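Side-chain contacts in uric acid degradation bifunctional protein PucL (Bacillus subtilis, PDB 6A4M), which probably catalyses the oxidation of urate in purine breakdown, as the urate oxidase part of a bifunctional enzyme with a second, decarboxylase activity: residues Pro238-Leu243 with Phe263-His268; Arg225-Thr230 with Cys249-Arg254; Tyr90-Phe95 with Ser142-Glu147; Val37-Thr42 with Thr82-Phe87. One frame throughout, in Å; residues are numbered along the deposited sequence. Where two conformers were deposited one is given.

Interaction 1. Residues Pro238-Leu243 with Phe263-His268; sequences PSIQNL and FQSQNH
Ile240, in the first turn of helix 240-254, carries this contact with both of its branches, which reach different residues of strand 258-267. The van der Waals contacts are apolar on the helix side and partly polar on the strand side. Methyl CG2 lies 3.5 Å from Ser265 OG and 4.0 Å from Ser265 CB. The longer branch crosses the Asn267 side chain obliquely: Ile240 CD1 is 3.4 Å from Asn267 ND2 and nearly the same distance from its CB and CG, so the methyl lies against the CB-CG-ND2 side of that residue. With CG1 beside the backbone N (chi1 -66°) and the chain extended beyond it (chi2 166°), CD1 is carried towards Asn267 while CG2 stays over Ser265. Such a helix start lying on one face of an antiparallel sheet is consistent with the tunnelling fold (T-fold) of urate oxidases; Val196 and Gln295 on the neighbouring strands also touch Ile240. Side-chain hydrogen bonds belong to the strand segment and its neighbours. Asn267 OD1 is bonded to Thr269 OG1, and His268 NE2 donates to Gln266 OE1 at 2.9 Å, nearly straight (170°) and in the imidazole plane, while the His268 ring stacks on Tyr197.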
loop_
_atom_site.group_PDB
_atom_site.type_symbol
_atom_site.label_atom_id
_atom_site.label_comp_id
_atom_site.label_asym_id
_atom_site.label_seq_id
_atom_site.Cartn_x
_atom_site.Cartn_y
_atom_site.Cartn_z
ATOM N N PRO A 238 2.658 9.776 22.498
ATOM C CA PRO A 238 1.851 10.645 21.649
ATOM C C PRO A 238 0.392 10.202 21.532
ATOM O O PRO A 238 0.091 9.011 21.673
ATOM C CB PRO A 238 2.534 10.499 20.289
ATOM C CG PRO A 238 2.990 9.077 20.275
ATOM C CD PRO A 238 3.291 8.701 21.706
ATOM N N SER A 239 -0.491 11.165 21.270
ATOM C CA SER A 239 -1.885 10.892 20.932
ATOM C C SER A 239 -1.960 10.379 19.496
ATOM O O SER A 239 -0.986 10.483 18.747
ATOM C CB SER A 239 -2.722 12.166 21.072
ATOM O OG SER A 239 -4.028 11.982 20.553
ATOM N N ILE A 240 -3.115 9.834 19.119
ATOM C CA ILE A 240 -3.310 9.274 17.773
ATOM C C ILE A 240 -3.351 10.368 16.689
ATOM O O ILE A 240 -2.706 10.208 15.651
ATOM C CB ILE A 240 -4.548 8.342 17.709
ATOM C CG1 ILE A 240 -4.302 7.103 18.585
ATOM C CG2 ILE A 240 -4.836 7.899 16.276
ATOM C CD1 ILE A 240 -5.535 6.275 18.876
ATOM N N GLN A 241 -4.071 11.468 16.933
ATOM C CA GLN A 241 -4.106 12.588 15.969
ATOM C C GLN A 241 -2.712 13.208 15.792
ATOM O O GLN A 241 -2.324 13.562 14.680
ATOM C CB GLN A 241 -5.181 13.653 16.318
ATOM C CG GLN A 241 -4.791 14.786 17.285
ATOM C CD GLN A 241 -5.314 16.168 16.882
ATOM O OE1 GLN A 241 -5.483 16.476 15.700
ATOM N NE2 GLN A 241 -5.545 17.017 17.878
ATOM N N ASN A 242 -1.969 13.313 16.892
ATOM C CA ASN A 242 -0.601 13.823 16.874
ATOM C C ASN A 242 0.344 12.844 16.173
ATOM O O ASN A 242 1.228 13.260 15.425
ATOM C CB ASN A 242 -0.118 14.094 18.304
ATOM C CG ASN A 242 1.198 14.844 18.344
ATOM O OD1 ASN A 242 1.294 15.976 17.868
ATOM N ND2 ASN A 242 2.223 14.217 18.914
ATOM N N LEU A 243 0.155 11.547 16.421
ATOM C CA LEU A 243 0.956 10.500 15.778
ATOM C C LEU A 243 0.799 10.520 14.257
ATOM O O LEU A 243 1.793 10.555 13.535
ATOM C CB LEU A 243 0.587 9.113 16.327
ATOM C CG LEU A 243 1.189 7.868 15.663
ATOM C CD1 LEU A 243 2.705 7.943 15.595
ATOM C CD2 LEU A 243 0.756 6.611 16.401
ATOM N N PHE A 263 -5.112 9.332 6.238
ATOM C CA PHE A 263 -5.004 8.330 7.293
ATOM C C PHE A 263 -6.391 7.876 7.710
ATOM O O PHE A 263 -7.262 8.705 7.943
ATOM C CB PHE A 263 -4.292 8.919 8.515
ATOM C CG PHE A 263 -2.849 9.261 8.275
ATOM C CD1 PHE A 263 -2.493 10.482 7.711
ATOM C CD2 PHE A 263 -1.842 8.366 8.619
ATOM C CE1 PHE A 263 -1.158 10.802 7.487
ATOM C CE2 PHE A 263 -0.506 8.680 8.400
ATOM C CZ PHE A 263 -0.165 9.899 7.835
ATOM N N GLN A 264 -6.597 6.565 7.775
ATOM C CA GLN A 264 -7.715 5.992 8.515
ATOM C C GLN A 264 -7.092 5.174 9.641
ATOM O O GLN A 264 -6.411 4.183 9.380
ATOM C CB GLN A 264 -8.606 5.137 7.612
ATOM C CG GLN A 264 -9.434 5.958 6.629
ATOM C CD GLN A 264 -10.537 5.160 5.944
ATOM O OE1 GLN A 264 -10.449 3.934 5.811
ATOM N NE2 GLN A 264 -11.580 5.856 5.496
ATOM N N SER A 265 -7.285 5.625 10.880
ATOM C CA SER A 265 -6.676 4.997 12.053
ATOM C C SER A 265 -7.737 4.328 12.925
ATOM O O SER A 265 -8.883 4.767 12.931
ATOM C CB SER A 265 -5.925 6.046 12.871
ATOM O OG SER A 265 -6.828 6.896 13.560
ATOM N N GLN A 266 -7.356 3.273 13.650
ATOM C CA GLN A 266 -8.231 2.647 14.656
ATOM C C GLN A 266 -7.477 2.353 15.949
ATOM O O GLN A 266 -6.377 1.810 15.911
ATOM C CB GLN A 266 -8.831 1.344 14.139
ATOM C CG GLN A 266 -9.781 1.484 12.962
ATOM C CD GLN A 266 -10.365 0.150 12.525
ATOM O OE1 GLN A 266 -9.917 -0.912 12.955
ATOM N NE2 GLN A 266 -11.376 0.202 11.668
ATOM N N ASN A 267 -8.091 2.693 17.085
ATOM C CA ASN A 267 -7.515 2.453 18.414
ATOM C C ASN A 267 -8.008 1.112 18.962
ATOM O O ASN A 267 -9.206 0.932 19.163
ATOM C CB ASN A 267 -7.908 3.588 19.369
ATOM C CG ASN A 267 -7.147 3.550 20.691
ATOM O OD1 ASN A 267 -6.554 2.539 21.068
ATOM N ND2 ASN A 267 -7.175 4.665 21.408
ATOM N N HIS A 268 -7.077 0.190 19.206
ATOM C CA HIS A 268 -7.393 -1.142 19.734
ATOM C C HIS A 268 -6.536 -1.455 20.961
ATOM O O HIS A 268 -6.079 -2.589 21.138
ATOM C CB HIS A 268 -7.188 -2.208 18.647
ATOM C CG HIS A 268 -8.137 -2.088 17.497
ATOM N ND1 HIS A 268 -9.374 -2.693 17.491
ATOM C CD2 HIS A 268 -8.031 -1.435 16.316
ATOM C CE1 HIS A 268 -9.992 -2.416 16.356
ATOM N NE2 HIS A 268 -9.197 -1.655 15.625
#

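Interaction 2. Residues Arg225-Thr230 with Cys249-Arg254; sequences RDLAST and CRILAR
Leu227 reaches from helix 221-233 to helix 240-254 and divides its two methyls between three residues there. CD2 meets the aliphatic part of Arg250, 3.4 Å from its CG. CD1 takes the other side, 3.9 Å from Ile251 CG1 and 4.2 Å from Arg254 CB. The two arginines therefore contribute hydrocarbon here, not charge. Arg250 CG stands opposite the backbone N (chi1 -169°), which lays that methylene against the leucine, and the chain then bends at chi2 and chi3. The charged ends find acidic partners elsewhere: Arg250 NH2 forms a salt bridge with Glu234 and Arg254 NH2 one with Glu26. In the next shell, Ile24 packs on both Leu227 and Arg254, while Ile251 rests on Leu258 and Val261 of strand 258-267. One turn after the leucine, Thr230 OG1 donates to Leu227 O at 2.8 Å, so the hydroxyl is turned back onto its own helix. The segment axes approach to 10.2 Å with their directions 129° apart, broadly opposed but inclined well away from antiparallel. Two helices lying together on an antiparallel sheet are characteristic of the T-fold, to which urate oxidases belong.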
loop_
_atom_site.group_PDB
_atom_site.type_symbol
_atom_site.label_atom_id
_atom_site.label_comp_id
_atom_site.label_asym_id
_atom_site.label_seq_id
_atom_site.Cartn_x
_atom_site.Cartn_y
_atom_site.Cartn_z
ATOM N N ARG A 225 5.596 2.591 5.098
ATOM C CA ARG A 225 5.423 1.692 6.236
ATOM C C ARG A 225 6.530 1.850 7.282
ATOM O O ARG A 225 6.244 1.978 8.472
ATOM C CB ARG A 225 5.367 0.249 5.721
ATOM C CG ARG A 225 5.112 -0.831 6.762
ATOM C CD ARG A 225 6.387 -1.502 7.253
ATOM N NE ARG A 225 7.279 -1.897 6.162
ATOM C CZ ARG A 225 7.154 -2.989 5.406
ATOM N NH1 ARG A 225 6.155 -3.853 5.589
ATOM N NH2 ARG A 225 8.046 -3.218 4.443
ATOM N N ASP A 226 7.785 1.844 6.835
ATOM C CA ASP A 226 8.931 1.990 7.743
ATOM C C ASP A 226 9.013 3.397 8.339
ATOM O O ASP A 226 9.335 3.553 9.517
ATOM C CB ASP A 226 10.245 1.644 7.036
ATOM C CG ASP A 226 10.341 0.176 6.639
ATOM O OD1 ASP A 226 9.620 -0.674 7.208
ATOM O OD2 ASP A 226 11.159 -0.133 5.750
ATOM N N LEU A 227 8.726 4.414 7.526
ATOM C CA LEU A 227 8.577 5.789 8.026
ATOM C C LEU A 227 7.584 5.871 9.184
ATOM O O LEU A 227 7.859 6.513 10.200
ATOM C CB LEU A 227 8.125 6.746 6.910
ATOM C CG LEU A 227 9.225 7.541 6.210
ATOM C CD1 LEU A 227 8.700 8.163 4.922
ATOM C CD2 LEU A 227 9.774 8.616 7.139
ATOM N N ALA A 228 6.438 5.212 9.012
ATOM C CA ALA A 228 5.373 5.196 10.014
ATOM C C ALA A 228 5.808 4.590 11.349
ATOM O O ALA A 228 5.325 5.022 12.391
ATOM C CB ALA A 228 4.146 4.461 9.483
ATOM N N SER A 229 6.698 3.595 11.314
ATOM C CA SER A 229 7.218 2.969 12.535
ATOM C C SER A 229 8.415 3.708 13.153
ATOM O O SER A 229 8.611 3.612 14.364
ATOM C CB SER A 229 7.568 1.495 12.290
ATOM O OG SER A 229 8.767 1.355 11.554
ATOM N N THR A 230 9.200 4.434 12.347
ATOM C CA THR A 230 10.315 5.254 12.871
ATOM C C THR A 230 9.792 6.476 13.617
ATOM O O THR A 230 10.266 6.791 14.706
ATOM C CB THR A 230 11.285 5.738 11.770
ATOM O OG1 THR A 230 10.571 6.519 10.803
ATOM C CG2 THR A 230 11.981 4.559 11.084
ATOM N N CYS A 249 3.386 14.556 7.859
ATOM C CA CYS A 249 4.394 15.595 7.607
ATOM C C CYS A 249 5.746 14.996 7.211
ATOM O O CYS A 249 6.399 15.491 6.291
ATOM C CB CYS A 249 4.561 16.518 8.827
ATOM S SG CYS A 249 3.192 17.673 9.100
ATOM N N ARG A 250 6.150 13.927 7.895
ATOM C CA ARG A 250 7.419 13.260 7.601
ATOM C C ARG A 250 7.428 12.614 6.213
ATOM O O ARG A 250 8.440 12.674 5.515
ATOM C CB ARG A 250 7.744 12.213 8.671
ATOM C CG ARG A 250 9.161 11.656 8.588
ATOM C CD ARG A 250 10.215 12.616 9.119
ATOM N NE ARG A 250 10.617 12.257 10.482
ATOM C CZ ARG A 250 10.106 12.755 11.613
ATOM N NH1 ARG A 250 9.146 13.686 11.615
ATOM N NH2 ARG A 250 10.575 12.313 12.773
ATOM N N ILE A 251 6.313 11.993 5.825
ATOM C CA ILE A 251 6.166 11.415 4.479
ATOM C C ILE A 251 6.237 12.510 3.404
ATOM O O ILE A 251 6.906 12.334 2.386
ATOM C CB ILE A 251 4.854 10.592 4.346
ATOM C CG1 ILE A 251 4.944 9.311 5.188
ATOM C CG2 ILE A 251 4.562 10.226 2.889
ATOM C CD1 ILE A 251 3.600 8.701 5.532
ATOM N N LEU A 252 5.548 13.626 3.637
ATOM C CA LEU A 252 5.581 14.766 2.714
ATOM C C LEU A 252 6.972 15.393 2.615
ATOM O O LEU A 252 7.400 15.773 1.525
ATOM C CB LEU A 252 4.560 15.831 3.119
ATOM C CG LEU A 252 3.090 15.441 2.955
ATOM C CD1 LEU A 252 2.201 16.480 3.611
ATOM C CD2 LEU A 252 2.707 15.269 1.491
ATOM N N ALA A 253 7.663 15.497 3.748
ATOM C CA ALA A 253 9.042 15.999 3.779
ATOM C C ALA A 253 9.985 15.100 2.977
ATOM O O ALA A 253 10.791 15.587 2.178
ATOM C CB ALA A 253 9.532 16.121 5.217
ATOM N N ARG A 254 9.858 13.793 3.184
ATOM C CA ARG A 254 10.723 12.810 2.528
ATOM C C ARG A 254 10.362 12.587 1.049
ATOM O O ARG A 254 11.211 12.152 0.268
ATOM C CB ARG A 254 10.676 11.485 3.296
ATOM C CG ARG A 254 11.905 10.604 3.134
ATOM C CD ARG A 254 13.183 11.181 3.742
ATOM N NE ARG A 254 13.043 11.627 5.130
ATOM C CZ ARG A 254 14.050 12.059 5.893
ATOM N NH1 ARG A 254 15.306 12.085 5.439
ATOM N NH2 ARG A 254 13.803 12.453 7.142
#

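Interaction 3. Residues Tyr90-Phe95 with Ser142-Glu147; sequences YVAHRF and SVLKAE
Ala92 points its CB from helix 84-98 towards strand 139-148, where it meets Leu144 and Ala146; Ser142, on the same strand face, touches the helix further back, at Glu85 and Leu88. Alternation along the strand puts Leu144 and Ala146 on one face of the sheet, with Lys145 between them directed away and its chain running along Thr104 and Thr106. The closer approach is methyl to methyl, Ala92 CB to Leu144 CD2 at 3.8 Å; Ala146 CB follows at 4.5 Å. Leu144 stretches out from the strand with CG opposite its backbone N (chi1 -179°), and chi2 of 70° places CD2, not CD1, against the alanine. Both alanines are short, and the backbones can come near: Ala92 CA and Ala146 CA are 6.8 Å apart, the closest such pair of the two segments. All three residues are buried, and the contact is wholly apolar. Residues one helical turn to each side extend it, with Leu88 on Leu144 and Leu96 on Ala146, so that one ridge of the helix follows the strand. Elsewhere round the helix, Phe95 stacks on Phe71 and Val91 touches His75, both of helix 64-78. Ala92 also touches Leu107, so helix 84-98 packs across strands 139-148 and 104-121 together, consistent with the helix layer of a T-fold domain.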
loop_
_atom_site.group_PDB
_atom_site.type_symbol
_atom_site.label_atom_id
_atom_site.label_comp_id
_atom_site.label_asym_id
_atom_site.label_seq_id
_atom_site.Cartn_x
_atom_site.Cartn_y
_atom_site.Cartn_z
ATOM N N TYR A 90 -2.029 0.889 -17.377
ATOM C CA TYR A 90 -2.011 0.102 -18.614
ATOM C C TYR A 90 -3.412 -0.423 -18.930
ATOM O O TYR A 90 -3.988 -0.073 -19.960
ATOM C CB TYR A 90 -1.001 -1.049 -18.469
ATOM C CG TYR A 90 -0.867 -2.012 -19.636
ATOM C CD1 TYR A 90 -0.854 -1.562 -20.961
ATOM C CD2 TYR A 90 -0.696 -3.378 -19.408
ATOM C CE1 TYR A 90 -0.701 -2.453 -22.021
ATOM C CE2 TYR A 90 -0.544 -4.271 -20.461
ATOM C CZ TYR A 90 -0.543 -3.808 -21.764
ATOM O OH TYR A 90 -0.399 -4.709 -22.798
ATOM N N VAL A 91 -3.968 -1.202 -18.003
ATOM C CA VAL A 91 -5.291 -1.825 -18.169
ATOM C C VAL A 91 -6.394 -0.775 -18.395
ATOM O O VAL A 91 -7.261 -0.967 -19.253
ATOM C CB VAL A 91 -5.634 -2.760 -16.970
ATOM C CG1 VAL A 91 -7.078 -3.250 -17.018
ATOM C CG2 VAL A 91 -4.695 -3.958 -16.943
ATOM N N ALA A 92 -6.347 0.329 -17.647
ATOM C CA ALA A 92 -7.337 1.409 -17.776
ATOM C C ALA A 92 -7.344 1.994 -19.184
ATOM O O ALA A 92 -8.396 2.070 -19.821
ATOM C CB ALA A 92 -7.071 2.510 -16.760
ATOM N N HIS A 93 -6.163 2.401 -19.651
ATOM C CA HIS A 93 -5.985 2.939 -21.010
ATOM C C HIS A 93 -6.444 1.963 -22.097
ATOM O O HIS A 93 -7.190 2.346 -23.002
ATOM C CB HIS A 93 -4.522 3.341 -21.259
ATOM C CG HIS A 93 -4.210 4.753 -20.870
ATOM N ND1 HIS A 93 -3.971 5.742 -21.799
ATOM C CD2 HIS A 93 -4.113 5.345 -19.656
ATOM C CE1 HIS A 93 -3.733 6.881 -21.173
ATOM N NE2 HIS A 93 -3.814 6.669 -19.873
ATOM N N ARG A 94 -6.008 0.709 -21.988
ATOM C CA ARG A 94 -6.340 -0.314 -22.983
ATOM C C ARG A 94 -7.825 -0.688 -23.004
ATOM O O ARG A 94 -8.349 -1.018 -24.068
ATOM C CB ARG A 94 -5.470 -1.573 -22.801
ATOM C CG ARG A 94 -3.958 -1.368 -22.949
ATOM C CD ARG A 94 -3.564 -0.480 -24.122
ATOM N NE ARG A 94 -4.130 -0.981 -25.374
ATOM C CZ ARG A 94 -4.379 -0.256 -26.469
ATOM N NH1 ARG A 94 -4.111 1.049 -26.522
ATOM N NH2 ARG A 94 -4.899 -0.857 -27.537
ATOM N N PHE A 95 -8.491 -0.638 -21.847
ATOM C CA PHE A 95 -9.955 -0.826 -21.780
ATOM C C PHE A 95 -10.696 0.286 -22.530
ATOM O O PHE A 95 -11.581 0.012 -23.336
ATOM C CB PHE A 95 -10.466 -0.875 -20.326
ATOM C CG PHE A 95 -10.673 -2.266 -19.784
ATOM C CD1 PHE A 95 -11.559 -3.144 -20.403
ATOM C CD2 PHE A 95 -10.023 -2.685 -18.624
ATOM C CE1 PHE A 95 -11.768 -4.420 -19.899
ATOM C CE2 PHE A 95 -10.229 -3.960 -18.113
ATOM C CZ PHE A 95 -11.102 -4.828 -18.751
ATOM N N SER A 142 -3.868 -0.038 -4.626
ATOM C CA SER A 142 -3.915 1.111 -5.532
ATOM C C SER A 142 -5.290 1.219 -6.181
ATOM O O SER A 142 -5.874 0.213 -6.587
ATOM C CB SER A 142 -2.835 0.992 -6.606
ATOM O OG SER A 142 -1.546 1.025 -6.021
ATOM N N VAL A 143 -5.798 2.447 -6.257
ATOM C CA VAL A 143 -7.044 2.757 -6.945
ATOM C C VAL A 143 -6.739 3.723 -8.088
ATOM O O VAL A 143 -5.930 4.641 -7.937
ATOM C CB VAL A 143 -8.079 3.386 -5.985
ATOM C CG1 VAL A 143 -9.396 3.671 -6.705
ATOM C CG2 VAL A 143 -8.299 2.469 -4.789
ATOM N N LEU A 144 -7.382 3.501 -9.230
ATOM C CA LEU A 144 -7.257 4.386 -10.380
ATOM C C LEU A 144 -8.615 4.556 -11.033
ATOM O O LEU A 144 -9.272 3.565 -11.356
ATOM C CB LEU A 144 -6.275 3.805 -11.396
ATOM C CG LEU A 144 -6.003 4.635 -12.656
ATOM C CD1 LEU A 144 -5.208 5.885 -12.321
ATOM C CD2 LEU A 144 -5.262 3.803 -13.680
ATOM N N LYS A 145 -9.019 5.810 -11.232
ATOM C CA LYS A 145 -10.257 6.135 -11.929
ATOM C C LYS A 145 -9.927 6.991 -13.152
ATOM O O LYS A 145 -9.273 8.028 -13.021
ATOM C CB LYS A 145 -11.228 6.865 -10.996
ATOM C CG LYS A 145 -12.679 6.580 -11.332
ATOM C CD LYS A 145 -13.658 7.637 -10.844
ATOM C CE LYS A 145 -15.033 7.413 -11.467
ATOM N NZ LYS A 145 -16.136 8.020 -10.674
ATOM N N ALA A 146 -10.376 6.550 -14.329
ATOM C CA ALA A 146 -10.114 7.242 -15.594
ATOM C C ALA A 146 -11.400 7.439 -16.398
ATOM O O ALA A 146 -12.269 6.564 -16.414
ATOM C CB ALA A 146 -9.095 6.468 -16.411
ATOM N N GLU A 147 -11.502 8.590 -17.068
ATOM C CA GLU A 147 -12.688 8.967 -17.850
ATOM C C GLU A 147 -12.334 9.318 -19.292
ATOM O O GLU A 147 -11.182 9.627 -19.606
ATOM C CB GLU A 147 -13.398 10.162 -17.202
ATOM C CG GLU A 147 -14.336 9.785 -16.064
ATOM C CD GLU A 147 -14.969 10.988 -15.378
ATOM O OE1 GLU A 147 -15.178 12.034 -16.036
ATOM O OE2 GLU A 147 -15.268 10.880 -14.167
#

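Interaction 4. Residues Val37-Thr42 with Thr82-Phe87; sequences VGVDVT and TTTEGF
The first turn of helix 84-98 packs here on strand 36-45, part of the helix-on-sheet layering expected of the T-fold in urate oxidases. Val39 meets both touching residues of the helix. Its CG2 stands 4.0 Å from the methyl CG2 of Thr84, and its CG1 comes within 4.3 Å of Phe87 CE2. Val41, two residues along on the same strand face, brings CG2 to the edge of the Phe87 ring, near the ring plane and 4.1 Å from CE2. The ring reaches the strand because Phe87 CG is trans to its backbone N (chi1 172°), which extends the side chain away from the helix. Leu76 and Ile72 of helix 64-78 add to the packing, on Phe87 and Val41 respectively. The helix start itself is capped: Gly86 N donates to Thr83 OG1 at 3.1 Å with an angle of 154°, and the same hydroxyl is hydrogen-bonded to Tyr211 O. Glu85, turned elsewhere, holds Ser160 and Tyr218 through its two carboxylate oxygens. Carbon alone thus makes the interface with the strand, through valine methyls, a threonine methyl and an aromatic edge, while Thr83 and Glu85 spend their polar groups on the helix cap and on Tyr211, Ser160 and Tyr218.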
loop_
_atom_site.group_PDB
_atom_site.type_symbol
_atom_site.label_atom_id
_atom_site.label_comp_id
_atom_site.label_asym_id
_atom_site.label_seq_id
_atom_site.Cartn_x
_atom_site.Cartn_y
_atom_site.Cartn_z
ATOM N N VAL A 37 4.603 -11.978 -8.001
ATOM C CA VAL A 37 3.737 -10.854 -7.692
ATOM C C VAL A 37 2.299 -11.360 -7.767
ATOM O O VAL A 37 1.942 -12.096 -8.689
ATOM C CB VAL A 37 3.958 -9.700 -8.696
ATOM C CG1 VAL A 37 2.923 -8.590 -8.517
ATOM C CG2 VAL A 37 5.370 -9.144 -8.548
ATOM N N GLY A 38 1.489 -10.974 -6.787
ATOM C CA GLY A 38 0.076 -11.312 -6.759
ATOM C C GLY A 38 -0.730 -10.041 -6.617
ATOM O O GLY A 38 -0.348 -9.145 -5.863
ATOM N N VAL A 39 -1.840 -9.963 -7.346
ATOM C CA VAL A 39 -2.739 -8.824 -7.262
ATOM C C VAL A 39 -4.192 -9.286 -7.355
ATOM O O VAL A 39 -4.510 -10.269 -8.029
ATOM C CB VAL A 39 -2.426 -7.759 -8.340
ATOM C CG1 VAL A 39 -2.758 -8.261 -9.743
ATOM C CG2 VAL A 39 -3.160 -6.454 -8.044
ATOM N N ASP A 40 -5.060 -8.553 -6.664
ATOM C CA ASP A 40 -6.480 -8.830 -6.621
ATOM C C ASP A 40 -7.209 -7.649 -7.249
ATOM O O ASP A 40 -7.344 -6.589 -6.628
ATOM C CB ASP A 40 -6.905 -9.033 -5.174
ATOM C CG ASP A 40 -8.148 -9.839 -5.062
ATOM O OD1 ASP A 40 -9.225 -9.345 -5.455
ATOM O OD2 ASP A 40 -8.039 -10.983 -4.594
ATOM N N VAL A 41 -7.657 -7.833 -8.491
ATOM C CA VAL A 41 -8.251 -6.749 -9.259
ATOM C C VAL A 41 -9.765 -6.726 -9.082
ATOM O O VAL A 41 -10.422 -7.769 -9.143
ATOM C CB VAL A 41 -7.899 -6.839 -10.759
ATOM C CG1 VAL A 41 -8.535 -5.683 -11.534
ATOM C CG2 VAL A 41 -6.386 -6.845 -10.942
ATOM N N THR A 42 -10.288 -5.527 -8.834
ATOM C CA THR A 42 -11.705 -5.220 -8.966
ATOM C C THR A 42 -11.827 -4.249 -10.146
ATOM O O THR A 42 -11.078 -3.267 -10.220
ATOM C CB THR A 42 -12.262 -4.563 -7.688
ATOM O OG1 THR A 42 -11.935 -5.372 -6.550
ATOM C CG2 THR A 42 -13.778 -4.392 -7.771
ATOM N N THR A 82 6.974 -2.256 -13.775
ATOM C CA THR A 82 7.476 -2.778 -12.496
ATOM C C THR A 82 6.484 -2.703 -11.323
ATOM O O THR A 82 6.761 -3.264 -10.262
ATOM C CB THR A 82 8.765 -2.030 -12.074
ATOM O OG1 THR A 82 8.505 -0.623 -11.975
ATOM C CG2 THR A 82 9.877 -2.255 -13.083
ATOM N N THR A 83 5.340 -2.040 -11.515
ATOM C CA THR A 83 4.429 -1.706 -10.416
ATOM C C THR A 83 2.965 -2.020 -10.713
ATOM O O THR A 83 2.525 -1.979 -11.866
ATOM C CB THR A 83 4.488 -0.203 -10.096
ATOM O OG1 THR A 83 4.104 0.547 -11.256
ATOM C CG2 THR A 83 5.886 0.203 -9.650
ATOM N N THR A 84 2.217 -2.296 -9.647
ATOM C CA THR A 84 0.760 -2.425 -9.701
ATOM C C THR A 84 0.087 -1.127 -10.168
ATOM O O THR A 84 -0.901 -1.174 -10.898
ATOM C CB THR A 84 0.198 -2.843 -8.324
ATOM O OG1 THR A 84 0.739 -4.118 -7.970
ATOM C CG2 THR A 84 -1.328 -2.941 -8.335
ATOM N N GLU A 85 0.626 0.018 -9.752
ATOM C CA GLU A 85 0.104 1.328 -10.178
ATOM C C GLU A 85 0.151 1.492 -11.701
ATOM O O GLU A 85 -0.818 1.953 -12.314
ATOM C CB GLU A 85 0.882 2.473 -9.511
ATOM C CG GLU A 85 0.636 2.622 -8.009
ATOM C CD GLU A 85 1.629 1.875 -7.122
ATOM O OE1 GLU A 85 2.125 0.796 -7.517
ATOM O OE2 GLU A 85 1.912 2.371 -6.011
ATOM N N GLY A 86 1.280 1.105 -12.298
ATOM C CA GLY A 86 1.454 1.127 -13.751
ATOM C C GLY A 86 0.611 0.091 -14.476
ATOM O O GLY A 86 0.104 0.358 -15.565
ATOM N N PHE A 87 0.468 -1.089 -13.876
ATOM C CA PHE A 87 -0.411 -2.137 -14.411
ATOM C C PHE A 87 -1.863 -1.672 -14.539
ATOM O O PHE A 87 -2.513 -1.934 -15.546
ATOM C CB PHE A 87 -0.344 -3.404 -13.545
ATOM C CG PHE A 87 -1.354 -4.455 -13.928
ATOM C CD1 PHE A 87 -1.392 -4.956 -15.226
ATOM C CD2 PHE A 87 -2.272 -4.939 -12.997
ATOM C CE1 PHE A 87 -2.323 -5.922 -15.588
ATOM C CE2 PHE A 87 -3.204 -5.906 -13.352
ATOM C CZ PHE A 87 -3.229 -6.399 -14.651
#

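How the interactions relate
All four contacts lay a helix on the antiparallel sheet or on another helix beside it, in two groups on opposite sides of the chain's centre. Interactions 3 and 4 share helix 84-98, with centres about 12 Å apart, and touch where Ser142 OG packs on Glu85 CG at 3.4 Å. Interactions 1 and 2 share helix 240-254; their centres are about 14 Å apart, their segments alternate along the chain, and their nearest atoms stay about 5 Å apart. Interaction 4 closes before interaction 3 opens, and both precede interactions 1 and 2. The centres of interactions 1 and 3 are about 32 Å apart, yet both reach the same sheet, whose successive antiparallel pairings join the two groups.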